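Protein interacting with Hsp90 1 (Saccharomyces cerevisiae, PDB 4CGU) takes part in pre-rRNA processing and is required for the interaction of NOP58 with snoRNA, the chain here being its C-terminal CS domain. Local coordinates at residues E80-F88 with N125-I136; Y93-A103 with K150-I158. All blocks are in the same frame, centred on the assembly; numbering follows the deposited sequence.

Interaction 1. Residues E80-F88 with N125-I136; sequences EYEVKMKRF and NGKLSIPLPRDI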
loop_
_atom_site.group_PDB
_atom_site.type_symbol
_atom_site.label_atom_id
_atom_site.label_comp_id
_atom_site.label_asym_id
_atom_site.label_seq_id
_atom_site.Cartn_x
_atom_site.Cartn_y
_atom_site.Cartn_z
ATOM N N GLU B 80 -2.452 8.705 -27.758
ATOM C CA GLU B 80 -1.353 9.650 -27.736
ATOM C C GLU B 80 -1.327 10.321 -26.371
ATOM O O GLU B 80 -2.012 11.321 -26.150
ATOM C CB GLU B 80 -1.539 10.695 -28.837
ATOM C CG GLU B 80 -0.421 11.719 -28.926
ATOM C CD GLU B 80 -0.620 12.693 -30.062
ATOM O OE1 GLU B 80 -1.573 12.502 -30.846
ATOM O OE2 GLU B 80 0.177 13.647 -30.175
ATOM N N TYR B 81 -0.547 9.761 -25.450
ATOM C CA TYR B 81 -0.489 10.286 -24.089
ATOM C C TYR B 81 0.489 11.439 -23.943
ATOM O O TYR B 81 1.581 11.417 -24.504
ATOM C CB TYR B 81 -0.122 9.188 -23.088
ATOM C CG TYR B 81 -1.073 8.010 -23.072
ATOM C CD1 TYR B 81 -2.393 8.160 -22.660
ATOM C CD2 TYR B 81 -0.649 6.746 -23.463
ATOM C CE1 TYR B 81 -3.263 7.079 -22.638
ATOM C CE2 TYR B 81 -1.514 5.662 -23.447
ATOM C CZ TYR B 81 -2.817 5.833 -23.034
ATOM O OH TYR B 81 -3.670 4.751 -23.022
ATOM N N GLU B 82 0.082 12.442 -23.176
ATOM C CA GLU B 82 0.961 13.529 -22.788
ATOM C C GLU B 82 0.884 13.701 -21.280
ATOM O O GLU B 82 -0.201 13.658 -20.689
ATOM C CB GLU B 82 0.591 14.822 -23.513
ATOM C CG GLU B 82 0.948 14.787 -24.992
ATOM C CD GLU B 82 0.641 16.085 -25.704
ATOM O OE1 GLU B 82 0.241 17.054 -25.029
ATOM O OE2 GLU B 82 0.802 16.135 -26.940
ATOM N N VAL B 83 2.048 13.879 -20.667
ATOM C CA VAL B 83 2.165 13.905 -19.222
ATOM C C VAL B 83 2.573 15.282 -18.712
ATOM O O VAL B 83 3.453 15.939 -19.279
ATOM C CB VAL B 83 3.206 12.875 -18.751
ATOM C CG1 VAL B 83 3.232 12.795 -17.232
ATOM C CG2 VAL B 83 2.915 11.513 -19.365
ATOM N N LYS B 84 1.916 15.722 -17.646
ATOM C CA LYS B 84 2.331 16.918 -16.928
ATOM C C LYS B 84 2.549 16.543 -15.474
ATOM O O LYS B 84 1.894 15.646 -14.957
ATOM C CB LYS B 84 1.265 18.007 -17.008
ATOM C CG LYS B 84 0.997 18.528 -18.407
ATOM C CD LYS B 84 -0.075 19.599 -18.372
ATOM C CE LYS B 84 -0.313 20.202 -19.746
ATOM N NZ LYS B 84 -1.410 21.208 -19.709
HETATM N N MSE B 85 3.468 17.228 -14.816
HETATM C CA MSE B 85 3.713 16.991 -13.409
HETATM C C MSE B 85 3.773 18.324 -12.687
HETATM O O MSE B 85 4.232 19.319 -13.247
HETATM C CB MSE B 85 5.001 16.180 -13.225
HETATM C CG MSE B 85 4.885 14.761 -13.789
HETATM SE SE MSE B 85 6.534 13.721 -13.835
HETATM C CE MSE B 85 6.656 13.266 -11.967
ATOM N N LYS B 86 3.277 18.351 -11.458
ATOM C CA LYS B 86 3.265 19.571 -10.664
ATOM C C LYS B 86 3.537 19.237 -9.205
ATOM O O LYS B 86 2.972 18.284 -8.671
ATOM C CB LYS B 86 1.916 20.276 -10.796
ATOM C CG LYS B 86 1.814 21.574 -10.008
ATOM C CD LYS B 86 0.458 22.228 -10.206
ATOM C CE LYS B 86 0.280 23.448 -9.310
ATOM N NZ LYS B 86 -1.135 23.947 -9.313
ATOM N N ARG B 87 4.404 20.021 -8.568
ATOM C CA ARG B 87 4.775 19.794 -7.176
ATOM C C ARG B 87 3.974 20.680 -6.233
ATOM O O ARG B 87 3.506 21.748 -6.617
ATOM C CB ARG B 87 6.276 20.025 -6.966
ATOM C CG ARG B 87 7.158 18.961 -7.598
ATOM C CD ARG B 87 7.063 17.640 -6.856
ATOM N NE ARG B 87 7.816 17.662 -5.604
ATOM C CZ ARG B 87 9.098 17.323 -5.489
ATOM N NH1 ARG B 87 9.784 16.926 -6.555
ATOM N NH2 ARG B 87 9.692 17.383 -4.304
ATOM N N PHE B 88 3.820 20.226 -4.996
ATOM C CA PHE B 88 3.014 20.933 -4.010
ATOM C C PHE B 88 3.751 21.012 -2.679
ATOM O O PHE B 88 4.509 20.110 -2.324
ATOM C CB PHE B 88 1.672 20.224 -3.803
ATOM C CG PHE B 88 0.743 20.310 -4.984
ATOM C CD1 PHE B 88 0.828 19.394 -6.022
ATOM C CD2 PHE B 88 -0.228 21.296 -5.046
ATOM C CE1 PHE B 88 -0.026 19.470 -7.101
ATOM C CE2 PHE B 88 -1.087 21.374 -6.124
ATOM C CZ PHE B 88 -0.985 20.462 -7.155
ATOM N N ASN B 125 0.666 1.688 -18.218
ATOM C CA ASN B 125 0.354 0.533 -19.052
ATOM C C ASN B 125 1.566 0.119 -19.873
ATOM O O ASN B 125 2.691 0.489 -19.544
ATOM C CB ASN B 125 -0.883 0.763 -19.936
ATOM C CG ASN B 125 -0.798 2.032 -20.777
ATOM O OD1 ASN B 125 0.281 2.462 -21.190
ATOM N ND2 ASN B 125 -1.957 2.630 -21.044
ATOM N N GLY B 126 1.335 -0.651 -20.930
ATOM C CA GLY B 126 2.416 -1.131 -21.772
ATOM C C GLY B 126 3.246 -0.004 -22.354
ATOM O O GLY B 126 4.471 -0.096 -22.442
ATOM N N LYS B 127 2.570 1.072 -22.737
ATOM C CA LYS B 127 3.232 2.222 -23.335
ATOM C C LYS B 127 3.953 3.091 -22.308
ATOM O O LYS B 127 5.093 3.500 -22.523
ATOM C CB LYS B 127 2.213 3.077 -24.096
ATOM N N LEU B 128 3.295 3.349 -21.182
ATOM C CA LEU B 128 3.659 4.489 -20.347
ATOM C C LEU B 128 4.161 4.165 -18.937
ATOM O O LEU B 128 3.603 3.318 -18.242
ATOM C CB LEU B 128 2.469 5.449 -20.277
ATOM C CG LEU B 128 2.698 6.871 -19.771
ATOM C CD1 LEU B 128 3.921 7.487 -20.415
ATOM C CD2 LEU B 128 1.474 7.704 -20.082
ATOM N N SER B 129 5.221 4.855 -18.527
ATOM C CA SER B 129 5.756 4.727 -17.177
ATOM C C SER B 129 6.231 6.081 -16.660
ATOM O O SER B 129 6.872 6.842 -17.384
ATOM C CB SER B 129 6.910 3.727 -17.144
ATOM O OG SER B 129 8.068 4.273 -17.753
ATOM N N ILE B 130 5.912 6.372 -15.405
ATOM C CA ILE B 130 6.306 7.620 -14.777
ATOM C C ILE B 130 7.265 7.323 -13.640
ATOM O O ILE B 130 6.844 6.890 -12.561
ATOM C CB ILE B 130 5.099 8.348 -14.159
ATOM C CG1 ILE B 130 3.859 8.197 -15.041
ATOM C CG2 ILE B 130 5.432 9.821 -13.899
ATOM C CD1 ILE B 130 3.909 9.013 -16.300
ATOM N N PRO B 131 8.565 7.527 -13.876
ATOM C CA PRO B 131 9.489 7.472 -12.743
ATOM C C PRO B 131 9.110 8.588 -11.786
ATOM O O PRO B 131 8.718 9.657 -12.242
ATOM C CB PRO B 131 10.847 7.763 -13.386
ATOM C CG PRO B 131 10.683 7.377 -14.816
ATOM C CD PRO B 131 9.260 7.716 -15.158
ATOM N N LEU B 132 9.193 8.342 -10.485
ATOM C CA LEU B 132 8.797 9.351 -9.514
ATOM C C LEU B 132 10.029 10.087 -9.011
ATOM O O LEU B 132 11.098 9.491 -8.902
ATOM C CB LEU B 132 8.041 8.705 -8.353
ATOM C CG LEU B 132 6.797 7.897 -8.740
ATOM C CD1 LEU B 132 6.083 7.412 -7.492
ATOM C CD2 LEU B 132 5.855 8.716 -9.612
ATOM N N PRO B 133 9.885 11.389 -8.711
ATOM C CA PRO B 133 11.000 12.197 -8.205
ATOM C C PRO B 133 11.616 11.522 -6.987
ATOM O O PRO B 133 10.887 10.969 -6.166
ATOM C CB PRO B 133 10.325 13.507 -7.795
ATOM C CG PRO B 133 9.078 13.560 -8.601
ATOM C CD PRO B 133 8.622 12.143 -8.730
ATOM N N ARG B 134 12.939 11.559 -6.881
ATOM C CA ARG B 134 13.644 10.802 -5.855
ATOM C C ARG B 134 13.575 11.459 -4.482
ATOM O O ARG B 134 13.881 10.826 -3.473
ATOM C CB ARG B 134 15.103 10.585 -6.263
ATOM C CG ARG B 134 15.861 11.873 -6.517
ATOM C CD ARG B 134 17.248 11.593 -7.048
ATOM N NE ARG B 134 17.211 10.642 -8.152
ATOM C CZ ARG B 134 18.227 10.422 -8.980
ATOM N NH1 ARG B 134 19.360 11.095 -8.830
ATOM N NH2 ARG B 134 18.108 9.535 -9.957
ATOM N N ASP B 135 13.167 12.722 -4.441
ATOM C CA ASP B 135 13.129 13.468 -3.186
ATOM C C ASP B 135 11.779 13.376 -2.478
ATOM O O ASP B 135 11.486 14.173 -1.589
ATOM C CB ASP B 135 13.473 14.942 -3.425
ATOM C CG ASP B 135 12.387 15.680 -4.191
ATOM O OD1 ASP B 135 11.891 15.140 -5.200
ATOM O OD2 ASP B 135 12.026 16.801 -3.777
ATOM N N ILE B 136 10.958 12.409 -2.875
ATOM C CA ILE B 136 9.622 12.251 -2.305
ATOM C C ILE B 136 9.453 10.897 -1.621
ATOM O O ILE B 136 9.808 9.866 -2.186
ATOM C CB ILE B 136 8.540 12.406 -3.395
ATOM C CG1 ILE B 136 8.286 13.882 -3.690
ATOM C CG2 ILE B 136 7.241 11.744 -2.981
ATOM C CD1 ILE B 136 7.314 14.100 -4.825
#
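Y81, V83, M85 and R87 point from one side of strand 81-87 onto residues 125-136. The axes of strands 81-87 and 129-131 run 10.0 Å apart at an angle of 21°, so side chains fill the interval. The close-packed part is apolar. L128 CD2 lies 3.7 Å from Y81 CB and also reaches V83 CG2. L128 CG is anti to its backbone N (chi1 -165°), which helps carry the CD2 branch toward CB and CG of Y81. V83 and I130 meet end to end, with CG1 of V83 4.0 Å from CD1 of I130. I130 is buried, and its CG2 branch continues along the contact to the selenium of M85. There the M85 and I130 side chains run alongside in opposite senses.

Both ends are looser. Y81 OH takes a weak bond from N125 ND2 at 3.4 Å, but its stronger partner is D109. N125 OD1 turns back to its own loop and accepts from L128 N at 3.1 Å, in an Asx motif that holds the amide in place. At the other end M85, a selenomethionine, is exposed. Its CE reaches P133 CD at 4.0 Å. R87, also exposed, curls at chi2 and chi3, which brings its guanidinium round to D135. The two form a salt bridge, with the carboxylate plane turned 46° from the guanidinium. NH1 to OD1 is a weak bond, and the NH2 to OD2 separation is too short for its exact length to be trusted. CD1 of I136 sits over one guanidinium face, 3.6 Å above the plane, and gives this outer pair an apolar floor.

Two sheets packed face to face, with side chains between them, form the beta sandwich of CS domains, which belong to the HSP20 clan.

Interaction 2. Residues Y93-A103 with K150-I158; sequences YKLRILIENKA and KERTLYIYI
Strands 95-101 and 153-157 run antiparallel with axes 4.7 Å apart, and paired backbone bonds join I97 with I156 and I99 with L154. At one end K94 and L95 both donate to I158 O, a classic beta bulge. I97, I99, L154 and I156 share one face, where CB of I97 and CB of I156 come within 4.0 Å. On the other face CD2 of Y157 points over the centre of the Y93 ring, 3.5 Å above its plane, in an edge-to-face pair with planes at 58°. R96 lies alongside Y157, with its CG over the tyrosine face.

R152 closes the far end. Its NH1 and NH2 grip the single atom A103 O end-on, at 2.6 Å from NH1, while the N101 amide stacks on the guanidinium. An alanine here is likely to leave A103 O without these two donors and the N101 amide without its stacking partner.

The polar ends of Y93, R96 and Y157 hydrogen-bond to the backbone of the chain of a different protein. Strands 81-87 and 144-148 flank the pair in the sheet, and I130 of strand 129-131 packs on I97 and I99.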
loop_
_atom_site.group_PDB
_atom_site.type_symbol
_atom_site.label_atom_id
_atom_site.label_comp_id
_atom_site.label_asym_id
_atom_site.label_seq_id
_atom_site.Cartn_x
_atom_site.Cartn_y
_atom_site.Cartn_z
ATOM N N TYR B 93 -0.439 15.646 -0.407
ATOM C CA TYR B 93 0.400 15.044 -1.436
ATOM C C TYR B 93 1.500 16.027 -1.818
ATOM O O TYR B 93 1.385 17.222 -1.559
ATOM C CB TYR B 93 -0.443 14.685 -2.661
ATOM C CG TYR B 93 -1.453 15.750 -3.024
ATOM C CD1 TYR B 93 -1.082 16.863 -3.766
ATOM C CD2 TYR B 93 -2.777 15.651 -2.608
ATOM C CE1 TYR B 93 -2.001 17.842 -4.092
ATOM C CE2 TYR B 93 -3.703 16.627 -2.936
ATOM C CZ TYR B 93 -3.306 17.719 -3.680
ATOM O OH TYR B 93 -4.214 18.697 -4.013
ATOM N N LYS B 94 2.568 15.516 -2.421
ATOM C CA LYS B 94 3.684 16.348 -2.851
ATOM C C LYS B 94 3.658 16.544 -4.359
ATOM O O LYS B 94 4.181 17.531 -4.881
ATOM C CB LYS B 94 5.012 15.695 -2.474
ATOM C CG LYS B 94 5.194 15.429 -0.988
ATOM C CD LYS B 94 5.147 16.716 -0.197
ATOM C CE LYS B 94 5.369 16.460 1.290
ATOM N NZ LYS B 94 5.240 17.716 2.088
ATOM N N LEU B 95 3.052 15.592 -5.058
ATOM C CA LEU B 95 3.148 15.543 -6.508
ATOM C C LEU B 95 1.807 15.205 -7.137
ATOM O O LEU B 95 1.099 14.306 -6.669
ATOM C CB LEU B 95 4.182 14.488 -6.916
ATOM C CG LEU B 95 4.327 14.204 -8.408
ATOM C CD1 LEU B 95 4.984 15.382 -9.134
ATOM C CD2 LEU B 95 5.101 12.915 -8.632
ATOM N N ARG B 96 1.463 15.931 -8.198
ATOM C CA ARG B 96 0.346 15.554 -9.050
ATOM C C ARG B 96 0.821 15.274 -10.474
ATOM O O ARG B 96 1.563 16.063 -11.054
ATOM C CB ARG B 96 -0.726 16.640 -9.084
ATOM C CG ARG B 96 -1.888 16.293 -10.004
ATOM C CD ARG B 96 -2.794 17.481 -10.248
ATOM N NE ARG B 96 -2.181 18.473 -11.130
ATOM C CZ ARG B 96 -2.585 19.736 -11.213
ATOM N NH1 ARG B 96 -3.593 20.158 -10.461
ATOM N NH2 ARG B 96 -1.979 20.580 -12.040
ATOM N N ILE B 97 0.386 14.146 -11.026
ATOM C CA ILE B 97 0.682 13.778 -12.404
ATOM C C ILE B 97 -0.615 13.760 -13.198
ATOM O O ILE B 97 -1.584 13.135 -12.781
ATOM C CB ILE B 97 1.304 12.377 -12.472
ATOM C CG1 ILE B 97 2.463 12.270 -11.478
ATOM C CG2 ILE B 97 1.753 12.049 -13.895
ATOM C CD1 ILE B 97 2.940 10.861 -11.261
ATOM N N LEU B 98 -0.631 14.460 -14.328
ATOM C CA LEU B 98 -1.744 14.414 -15.268
ATOM C C LEU B 98 -1.341 13.642 -16.507
ATOM O O LEU B 98 -0.362 13.983 -17.173
ATOM C CB LEU B 98 -2.160 15.824 -15.695
ATOM C CG LEU B 98 -2.567 16.815 -14.609
ATOM C CD1 LEU B 98 -3.189 18.063 -15.222
ATOM C CD2 LEU B 98 -3.530 16.158 -13.650
ATOM N N ILE B 99 -2.093 12.595 -16.819
ATOM C CA ILE B 99 -1.867 11.861 -18.051
ATOM C C ILE B 99 -3.082 12.042 -18.941
ATOM O O ILE B 99 -4.192 11.669 -18.570
ATOM C CB ILE B 99 -1.639 10.369 -17.798
ATOM C CG1 ILE B 99 -0.467 10.170 -16.831
ATOM C CG2 ILE B 99 -1.409 9.637 -19.122
ATOM C CD1 ILE B 99 -0.016 8.741 -16.720
ATOM N N GLU B 100 -2.867 12.625 -20.113
ATOM C CA GLU B 100 -3.962 12.994 -20.994
ATOM C C GLU B 100 -3.840 12.326 -22.363
ATOM O O GLU B 100 -2.785 12.368 -22.988
ATOM C CB GLU B 100 -3.981 14.514 -21.148
ATOM C CG GLU B 100 -5.132 15.046 -21.953
ATOM C CD GLU B 100 -5.208 16.563 -21.938
ATOM O OE1 GLU B 100 -4.551 17.185 -21.074
ATOM O OE2 GLU B 100 -5.919 17.130 -22.795
ATOM N N ASN B 101 -4.915 11.697 -22.828
ATOM C CA ASN B 101 -4.919 11.124 -24.169
ATOM C C ASN B 101 -5.398 12.165 -25.178
ATOM O O ASN B 101 -6.498 12.701 -25.047
ATOM C CB ASN B 101 -5.794 9.870 -24.224
ATOM C CG ASN B 101 -5.600 9.068 -25.510
ATOM O OD1 ASN B 101 -5.063 9.567 -26.503
ATOM N ND2 ASN B 101 -6.045 7.816 -25.492
ATOM N N LYS B 102 -4.568 12.442 -26.179
ATOM C CA LYS B 102 -4.858 13.484 -27.166
ATOM C C LYS B 102 -5.298 12.934 -28.522
ATOM O O LYS B 102 -5.623 13.701 -29.427
ATOM C CB LYS B 102 -3.626 14.369 -27.375
ATOM C CG LYS B 102 -3.079 14.995 -26.110
ATOM C CD LYS B 102 -3.835 16.253 -25.739
ATOM C CE LYS B 102 -3.024 17.107 -24.775
ATOM N NZ LYS B 102 -3.722 18.369 -24.412
ATOM N N ALA B 103 -5.291 11.614 -28.672
ATOM C CA ALA B 103 -5.643 10.999 -29.948
ATOM C C ALA B 103 -7.129 11.186 -30.243
ATOM O O ALA B 103 -7.974 10.863 -29.410
ATOM C CB ALA B 103 -5.278 9.523 -29.945
ATOM N N LYS B 150 -14.572 11.106 -19.627
ATOM C CA LYS B 150 -14.973 12.164 -20.549
ATOM C C LYS B 150 -13.778 12.997 -20.995
ATOM O O LYS B 150 -13.668 13.373 -22.163
ATOM C CB LYS B 150 -16.026 13.068 -19.899
ATOM C CG LYS B 150 -16.365 14.307 -20.706
ATOM C CD LYS B 150 -17.563 15.036 -20.134
ATOM C CE LYS B 150 -17.951 16.214 -21.013
ATOM N NZ LYS B 150 -19.193 16.888 -20.538
ATOM N N GLU B 151 -12.876 13.270 -20.061
ATOM C CA GLU B 151 -11.676 14.031 -20.369
ATOM C C GLU B 151 -10.540 13.137 -20.830
ATOM O O GLU B 151 -9.503 13.628 -21.270
ATOM C CB GLU B 151 -11.233 14.853 -19.156
ATOM C CG GLU B 151 -12.228 15.931 -18.775
ATOM C CD GLU B 151 -12.698 16.734 -19.979
ATOM O OE1 GLU B 151 -11.854 17.106 -20.825
ATOM O OE2 GLU B 151 -13.918 16.996 -20.077
ATOM N N ARG B 152 -10.758 11.828 -20.739
ATOM C CA ARG B 152 -9.709 10.838 -20.955
ATOM C C ARG B 152 -8.455 11.254 -20.203
ATOM O O ARG B 152 -7.368 11.352 -20.775
ATOM C CB ARG B 152 -9.429 10.639 -22.448
ATOM C CG ARG B 152 -10.563 9.935 -23.192
ATOM C CD ARG B 152 -10.208 9.705 -24.648
ATOM N NE ARG B 152 -9.847 10.956 -25.303
ATOM C CZ ARG B 152 -9.301 11.037 -26.510
ATOM N NH1 ARG B 152 -9.053 9.931 -27.201
ATOM N NH2 ARG B 152 -9.001 12.224 -27.022
ATOM N N THR B 153 -8.620 11.532 -18.917
ATOM C CA THR B 153 -7.506 12.034 -18.130
ATOM C C THR B 153 -7.332 11.228 -16.850
ATOM O O THR B 153 -8.305 10.929 -16.155
ATOM C CB THR B 153 -7.685 13.537 -17.801
ATOM O OG1 THR B 153 -7.748 14.290 -19.018
ATOM C CG2 THR B 153 -6.520 14.052 -16.974
ATOM N N LEU B 154 -6.090 10.840 -16.580
ATOM C CA LEU B 154 -5.695 10.268 -15.301
ATOM C C LEU B 154 -5.086 11.359 -14.434
ATOM O O LEU B 154 -4.215 12.102 -14.890
ATOM C CB LEU B 154 -4.650 9.169 -15.495
ATOM C CG LEU B 154 -5.052 7.744 -15.861
ATOM C CD1 LEU B 154 -3.809 6.854 -15.872
ATOM C CD2 LEU B 154 -6.108 7.191 -14.917
ATOM N N TYR B 155 -5.566 11.454 -13.195
ATOM C CA TYR B 155 -5.027 12.345 -12.174
ATOM C C TYR B 155 -4.395 11.485 -11.091
ATOM O O TYR B 155 -5.079 10.689 -10.459
ATOM C CB TYR B 155 -6.149 13.161 -11.522
ATOM C CG TYR B 155 -6.859 14.125 -12.443
ATOM C CD1 TYR B 155 -7.847 13.688 -13.317
ATOM C CD2 TYR B 155 -6.553 15.479 -12.427
ATOM C CE1 TYR B 155 -8.501 14.576 -14.160
ATOM C CE2 TYR B 155 -7.198 16.373 -13.265
ATOM C CZ TYR B 155 -8.170 15.918 -14.128
ATOM O OH TYR B 155 -8.813 16.809 -14.956
ATOM N N ILE B 156 -3.099 11.654 -10.861
ATOM C CA ILE B 156 -2.387 10.854 -9.872
ATOM C C ILE B 156 -1.792 11.727 -8.768
ATOM O O ILE B 156 -1.022 12.641 -9.041
ATOM C CB ILE B 156 -1.268 10.043 -10.541
ATOM C CG1 ILE B 156 -1.857 9.164 -11.651
ATOM C CG2 ILE B 156 -0.513 9.221 -9.509
ATOM C CD1 ILE B 156 -0.823 8.574 -12.578
ATOM N N TYR B 157 -2.158 11.445 -7.523
ATOM C CA TYR B 157 -1.680 12.232 -6.390
ATOM C C TYR B 157 -0.814 11.392 -5.473
ATOM O O TYR B 157 -1.239 10.337 -5.000
ATOM C CB TYR B 157 -2.853 12.822 -5.607
ATOM C CG TYR B 157 -3.670 13.805 -6.414
ATOM C CD1 TYR B 157 -4.685 13.368 -7.259
ATOM C CD2 TYR B 157 -3.415 15.172 -6.343
ATOM C CE1 TYR B 157 -5.435 14.270 -8.003
ATOM C CE2 TYR B 157 -4.153 16.075 -7.086
ATOM C CZ TYR B 157 -5.160 15.620 -7.912
ATOM O OH TYR B 157 -5.892 16.520 -8.643
ATOM N N ILE B 158 0.408 11.861 -5.236
ATOM C CA ILE B 158 1.364 11.130 -4.414
ATOM C C ILE B 158 2.008 12.035 -3.365
ATOM O O ILE B 158 2.488 13.122 -3.677
ATOM C CB ILE B 158 2.468 10.498 -5.289
ATOM C CG1 ILE B 158 1.844 9.571 -6.337
ATOM C CG2 ILE B 158 3.458 9.735 -4.425
ATOM C CD1 ILE B 158 2.836 8.983 -7.310
ATOM O OXT ILE B 158 2.073 11.709 -2.182
#

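Interaction 1 joins the two sheets, while interaction 2 is made within the four-stranded one. Their centres lie about 9 Å apart. Strand 81-87 is the direct neighbour of strand 95-101, and backbone contacts tie them at both ends: F88 N to K94 O at 2.7 Å and E80 O to K102 N at 2.8 Å, both probable hydrogen bonds. I130, part of interaction 1 through V83 and M85, also packs on interaction 2 from outside. The sheet thus has two roles. One face packs against strand 129-131, and the other, with Y93, R96 and Y157, meets the chain of a different protein.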